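Local atomic coordinates of 16S rRNA methyltransferase (Streptomyces sp. DSM 40477, PDB entry 3MQ2), a protein that methylates the N1 position of adenine 1408 in 16S rRNA, using S-adenosyl-L-methionine, and so confers resistance to aminoglycosides such as kanamycin, neomycin and apramycin. Residues Ser110-Val115 and Val138-His143; Leu142-Trp145 and Glu151-Glu154. One frame throughout, in Å; residues are numbered along the deposited sequence.

Interaction 1: residues Ser110-Val115 and Val138-His143; sequences SLLRGV and VALNLH. With SAH (S-adenosyl-L-homocysteine), chain C.
Beside the adenine end of the cofactor pocket, the helix through Ser110-Val115 lies against the segment Val138-His143, and Leu112, Val115, Val138 and Leu140 carry the contact. All four are buried, and their closest approaches are between methyl groups. The CD2 methyl of Leu140 fits between two residues a turn apart on the helix: it lies 3.9 Å from CG2 of Val115 and 4.0 Å from CD1 of Leu112. Leu112 reaches it because CG is anti to the backbone N (chi1 168°), and its side chain lies roughly perpendicular to that of Leu140. Val115 and Val138, by contrast, lie alongside one another, pointing opposite ways, CG2 of Val115 standing 4.1 Å from CG1 of Val138.

The arrangement is that of a Rossmann-like methyltransferase, in which helices pack on a central, mostly parallel sheet: strand 134-141 runs between 99-105 and 209-216, and the axes of helix 110-115 and strand 138-141 pass 10.5 Å apart, their N-to-C directions 116° apart. The helix has a second task at its N-terminal end, where it borders S-adenosyl-L-homocysteine. N6 of the adenine donates to Ser110 OG over 2.8 Å, with an N-H...O angle of 146°. This hydroxyl is also hydrogen-bonded to Glu91 OE2, while the other carboxylate oxygen of Glu91 bonds to the ligand. One residue on, Leu111 sets its CB 3.4 Å from adenine N7, so consecutive residues meet the base through a hydrogen bond and a van der Waals contact. At the end of the strand, Asn141 forms an Asx turn: its OD1 accepts from His143 N over 2.9 Å, the donor standing above the carbonyl plane and not on a lone pair, as the chain enters a 3-10 turn.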
loop_
_atom_site.group_PDB
_atom_site.type_symbol
_atom_site.label_atom_id
_atom_site.label_comp_id
_atom_site.label_asym_id
_atom_site.label_seq_id
_atom_site.Cartn_x
_atom_site.Cartn_y
_atom_site.Cartn_z
ATOM N N SER A 110 -8.858 9.438 -3.441
ATOM C CA SER A 110 -8.865 9.920 -2.065
ATOM C C SER A 110 -7.673 9.394 -1.274
ATOM O O SER A 110 -7.235 10.035 -0.326
ATOM C CB SER A 110 -10.178 9.541 -1.365
ATOM O OG SER A 110 -10.285 8.134 -1.206
ATOM N N LEU A 111 -7.144 8.242 -1.673
ATOM C CA LEU A 111 -5.960 7.695 -1.010
ATOM C C LEU A 111 -4.749 8.598 -1.262
ATOM O O LEU A 111 -3.914 8.798 -0.382
ATOM C CB LEU A 111 -5.678 6.266 -1.482
ATOM C CG LEU A 111 -4.476 5.548 -0.853
ATOM C CD1 LEU A 111 -4.559 5.581 0.657
ATOM C CD2 LEU A 111 -4.389 4.108 -1.359
ATOM N N LEU A 112 -4.662 9.148 -2.468
ATOM C CA LEU A 112 -3.556 10.053 -2.775
ATOM C C LEU A 112 -3.749 11.343 -1.988
ATOM O O LEU A 112 -2.821 11.851 -1.368
ATOM C CB LEU A 112 -3.487 10.329 -4.286
ATOM C CG LEU A 112 -2.560 11.474 -4.730
ATOM C CD1 LEU A 112 -1.145 11.255 -4.211
ATOM C CD2 LEU A 112 -2.575 11.599 -6.246
ATOM N N ARG A 113 -4.965 11.876 -2.000
ATOM C CA ARG A 113 -5.222 13.083 -1.237
ATOM C C ARG A 113 -4.817 12.846 0.217
ATOM O O ARG A 113 -4.198 13.703 0.860
ATOM C CB ARG A 113 -6.697 13.475 -1.348
ATOM C CG ARG A 113 -7.015 14.827 -0.739
ATOM C CD ARG A 113 -8.450 15.251 -1.031
ATOM N NE ARG A 113 -9.425 14.515 -0.227
ATOM C CZ ARG A 113 -10.187 13.532 -0.693
ATOM N NH1 ARG A 113 -10.093 13.158 -1.964
ATOM N NH2 ARG A 113 -11.048 12.920 0.110
ATOM N N GLY A 114 -5.137 11.657 0.717
ATOM C CA GLY A 114 -4.829 11.292 2.089
ATOM C C GLY A 114 -3.342 11.282 2.404
ATOM O O GLY A 114 -2.915 11.793 3.447
ATOM N N VAL A 115 -2.540 10.701 1.513
ATOM C CA VAL A 115 -1.106 10.607 1.779
ATOM C C VAL A 115 -0.339 11.901 1.531
ATOM O O VAL A 115 0.857 11.967 1.808
ATOM C CB VAL A 115 -0.424 9.408 1.081
ATOM C CG1 VAL A 115 -1.046 8.108 1.573
ATOM C CG2 VAL A 115 -0.490 9.531 -0.439
ATOM N N VAL A 138 5.546 4.907 1.026
ATOM C CA VAL A 138 4.551 5.535 0.165
ATOM C C VAL A 138 5.259 5.874 -1.131
ATOM O O VAL A 138 6.220 6.644 -1.133
ATOM C CB VAL A 138 3.973 6.829 0.769
ATOM C CG1 VAL A 138 3.046 7.503 -0.237
ATOM C CG2 VAL A 138 3.222 6.541 2.072
ATOM N N ALA A 139 4.814 5.287 -2.234
ATOM C CA ALA A 139 5.492 5.544 -3.499
ATOM C C ALA A 139 4.565 6.406 -4.329
ATOM O O ALA A 139 3.548 5.930 -4.845
ATOM C CB ALA A 139 5.816 4.255 -4.206
ATOM N N LEU A 140 4.892 7.690 -4.419
ATOM C CA LEU A 140 4.024 8.627 -5.121
ATOM C C LEU A 140 4.255 8.542 -6.620
ATOM O O LEU A 140 5.389 8.590 -7.079
ATOM C CB LEU A 140 4.295 10.055 -4.665
ATOM C CG LEU A 140 3.968 10.404 -3.221
ATOM C CD1 LEU A 140 4.307 11.863 -2.966
ATOM C CD2 LEU A 140 2.493 10.122 -2.905
ATOM N N ASN A 141 3.167 8.406 -7.372
ATOM C CA ASN A 141 3.227 8.516 -8.824
ATOM C C ASN A 141 3.224 9.995 -9.167
ATOM O O ASN A 141 2.204 10.675 -9.012
ATOM C CB ASN A 141 2.005 7.833 -9.440
ATOM C CG ASN A 141 2.015 7.862 -10.962
ATOM O OD1 ASN A 141 2.804 8.575 -11.584
ATOM N ND2 ASN A 141 1.112 7.090 -11.570
ATOM N N LEU A 142 4.368 10.498 -9.620
ATOM C CA LEU A 142 4.527 11.922 -9.858
ATOM C C LEU A 142 3.678 12.411 -11.046
ATOM O O LEU A 142 3.472 13.609 -11.222
ATOM C CB LEU A 142 6.014 12.260 -10.024
ATOM C CG LEU A 142 6.874 11.990 -8.785
ATOM C CD1 LEU A 142 8.360 12.007 -9.136
ATOM C CD2 LEU A 142 6.568 12.988 -7.668
ATOM N N HIS A 143 3.132 11.479 -11.826
ATOM C CA HIS A 143 2.279 11.877 -12.937
ATOM C C HIS A 143 0.960 12.475 -12.468
ATOM O O HIS A 143 0.220 13.055 -13.264
ATOM C CB HIS A 143 2.083 10.725 -13.932
ATOM C CG HIS A 143 3.335 10.380 -14.663
ATOM N ND1 HIS A 143 3.606 10.838 -15.936
ATOM C CD2 HIS A 143 4.426 9.674 -14.277
ATOM C CE1 HIS A 143 4.798 10.408 -16.311
ATOM N NE2 HIS A 143 5.320 9.709 -15.317
HETATM N N SAH C . -0.847 -0.172 -5.763
HETATM C CA SAH C . -1.384 -0.793 -6.962
HETATM C CB SAH C . -2.587 -0.016 -7.495
HETATM C CG SAH C . -2.396 1.496 -7.524
HETATM S SD SAH C . -3.685 2.309 -8.501
HETATM C C SAH C . -0.297 -0.869 -8.015
HETATM O O SAH C . -0.485 -1.457 -9.080
HETATM O OXT SAH C . 0.791 -0.330 -7.808
HETATM C "C5'" SAH C . -4.346 2.966 -6.948
HETATM C "C4'" SAH C . -5.332 2.003 -6.298
HETATM O "O4'" SAH C . -5.789 2.564 -5.085
HETATM C "C3'" SAH C . -6.579 1.752 -7.148
HETATM O "O3'" SAH C . -6.777 0.366 -7.278
HETATM C "C2'" SAH C . -7.745 2.318 -6.368
HETATM O "O2'" SAH C . -8.878 1.472 -6.450
HETATM C "C1'" SAH C . -7.182 2.349 -4.961
HETATM N N9 SAH C . -7.751 3.395 -4.103
HETATM C C8 SAH C . -7.885 4.737 -4.344
HETATM N N7 SAH C . -8.453 5.307 -3.245
HETATM C C5 SAH C . -8.666 4.332 -2.322
HETATM C C6 SAH C . -9.207 4.338 -1.045
HETATM N N6 SAH C . -9.639 5.469 -0.493
HETATM N N1 SAH C . -9.280 3.155 -0.347
HETATM C C2 SAH C . -8.831 1.974 -0.901
HETATM N N3 SAH C . -8.303 1.964 -2.172
HETATM C C4 SAH C . -8.222 3.132 -2.853
#

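Interaction 2: residues Leu142-Trp145 and Glu151-Glu154; sequences LHAW and EVGE
Val152 faces Ala144 and Trp145 across the loop that joins strand 134-141 to helix 160-173 in this Rossmann-like methyltransferase, and each segment includes a short 3-10 turn. From its CA the valine points toward Ala144 and Trp145, and CB already lies 3.8 Å from NE1 of the indole. The two methyls then divide the work. CG1, anti to the carbonyl carbon (chi1 -57°), sits over one face of the tryptophan in a CH-pi contact, 4.1 Å from the centroid of the six-membered ring and 26° off its normal. It is displaced toward the rim, its nearest ring atom being CZ2 at 3.7 Å. The same methyl meets CB of Ala144 at 4.0 Å, so one branch touches both residues.

Leu112 and Leu116 of helix 109-116 also touch Val152, extending the apolar cluster to that helix. The backbone O of Val152 accepts a hydrogen bond from His155 ND1, and the carbonyl O of His155 receives a weak one from the indole NE1, so His155 links the two partners. The other branch, CG2, lies beside the pyrrole part of the indole, 3.8 Å from NE1, and reaches 3.6 Å from the backbone O of Ala144.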
loop_
_atom_site.group_PDB
_atom_site.type_symbol
_atom_site.label_atom_id
_atom_site.label_comp_id
_atom_site.label_asym_id
_atom_site.label_seq_id
_atom_site.Cartn_x
_atom_site.Cartn_y
_atom_site.Cartn_z
ATOM N N LEU A 142 4.368 10.498 -9.620
ATOM C CA LEU A 142 4.527 11.922 -9.858
ATOM C C LEU A 142 3.678 12.411 -11.046
ATOM O O LEU A 142 3.472 13.609 -11.222
ATOM C CB LEU A 142 6.014 12.260 -10.024
ATOM C CG LEU A 142 6.874 11.990 -8.785
ATOM C CD1 LEU A 142 8.360 12.007 -9.136
ATOM C CD2 LEU A 142 6.568 12.988 -7.668
ATOM N N HIS A 143 3.132 11.479 -11.826
ATOM C CA HIS A 143 2.279 11.877 -12.937
ATOM C C HIS A 143 0.960 12.475 -12.468
ATOM O O HIS A 143 0.220 13.055 -13.264
ATOM C CB HIS A 143 2.083 10.725 -13.932
ATOM C CG HIS A 143 3.335 10.380 -14.663
ATOM N ND1 HIS A 143 3.606 10.838 -15.936
ATOM C CD2 HIS A 143 4.426 9.674 -14.277
ATOM C CE1 HIS A 143 4.798 10.408 -16.311
ATOM N NE2 HIS A 143 5.320 9.709 -15.317
ATOM N N ALA A 144 0.691 12.368 -11.171
ATOM C CA ALA A 144 -0.460 13.043 -10.590
ATOM C C ALA A 144 -0.271 14.553 -10.685
ATOM O O ALA A 144 -1.187 15.317 -10.394
ATOM C CB ALA A 144 -0.656 12.611 -9.124
ATOM N N TRP A 145 0.927 14.982 -11.084
ATOM C CA TRP A 145 1.213 16.407 -11.245
ATOM C C TRP A 145 1.625 16.739 -12.674
ATOM O O TRP A 145 2.162 17.810 -12.930
ATOM C CB TRP A 145 2.327 16.854 -10.289
ATOM C CG TRP A 145 1.918 16.894 -8.858
ATOM C CD1 TRP A 145 1.420 17.975 -8.179
ATOM C CD2 TRP A 145 1.964 15.813 -7.910
ATOM N NE1 TRP A 145 1.158 17.633 -6.875
ATOM C CE2 TRP A 145 1.480 16.316 -6.683
ATOM C CE3 TRP A 145 2.361 14.474 -7.982
ATOM C CZ2 TRP A 145 1.376 15.521 -5.535
ATOM C CZ3 TRP A 145 2.252 13.684 -6.842
ATOM C CH2 TRP A 145 1.775 14.216 -5.633
ATOM N N GLU A 151 -7.388 15.612 -7.391
ATOM C CA GLU A 151 -7.205 15.254 -5.984
ATOM C C GLU A 151 -5.928 15.797 -5.336
ATOM O O GLU A 151 -5.807 15.757 -4.111
ATOM C CB GLU A 151 -7.344 13.740 -5.740
ATOM C CG GLU A 151 -6.339 12.855 -6.473
ATOM C CD GLU A 151 -6.821 12.414 -7.857
ATOM O OE1 GLU A 151 -7.556 13.184 -8.518
ATOM O OE2 GLU A 151 -6.453 11.295 -8.287
ATOM N N VAL A 152 -4.986 16.303 -6.132
ATOM C CA VAL A 152 -3.801 16.943 -5.550
ATOM C C VAL A 152 -3.987 18.443 -5.370
ATOM O O VAL A 152 -3.123 19.120 -4.812
ATOM C CB VAL A 152 -2.492 16.679 -6.337
ATOM C CG1 VAL A 152 -2.233 15.185 -6.449
ATOM C CG2 VAL A 152 -2.514 17.370 -7.719
ATOM N N GLY A 153 -5.113 18.961 -5.848
ATOM C CA GLY A 153 -5.429 20.367 -5.666
ATOM C C GLY A 153 -4.306 21.274 -6.121
ATOM O O GLY A 153 -3.799 21.130 -7.234
ATOM N N GLU A 154 -3.916 22.216 -5.264
ATOM C CA GLU A 154 -2.840 23.148 -5.599
ATOM C C GLU A 154 -1.479 22.708 -5.060
ATOM O O GLU A 154 -0.523 23.486 -5.070
ATOM C CB GLU A 154 -3.159 24.558 -5.090
ATOM C CG GLU A 154 -4.333 25.229 -5.782
ATOM C CD GLU A 154 -4.503 26.677 -5.357
ATOM O OE1 GLU A 154 -5.411 27.354 -5.884
ATOM O OE2 GLU A 154 -3.726 27.136 -4.494
#

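In the fold
From the N terminus, the chain first builds the strands through 99-105, then enters helix 109-116, the first partner of interaction 1. It passes through helix 121-128 and returns in strand 134-141, where interaction 1 closes a loop with 22 residues between its segments. Interaction 2 follows directly, sharing Leu142 and His143, and closes a much shorter loop with five residues between its segments. The two are consecutive along the chain, neither nested nor crossed. In space they meet at Leu112, whose CD2 packs 3.6 Å from both Ala144 CB and Val152 CG1. One helix thus joins the central sheet to the loop before helix 160-173.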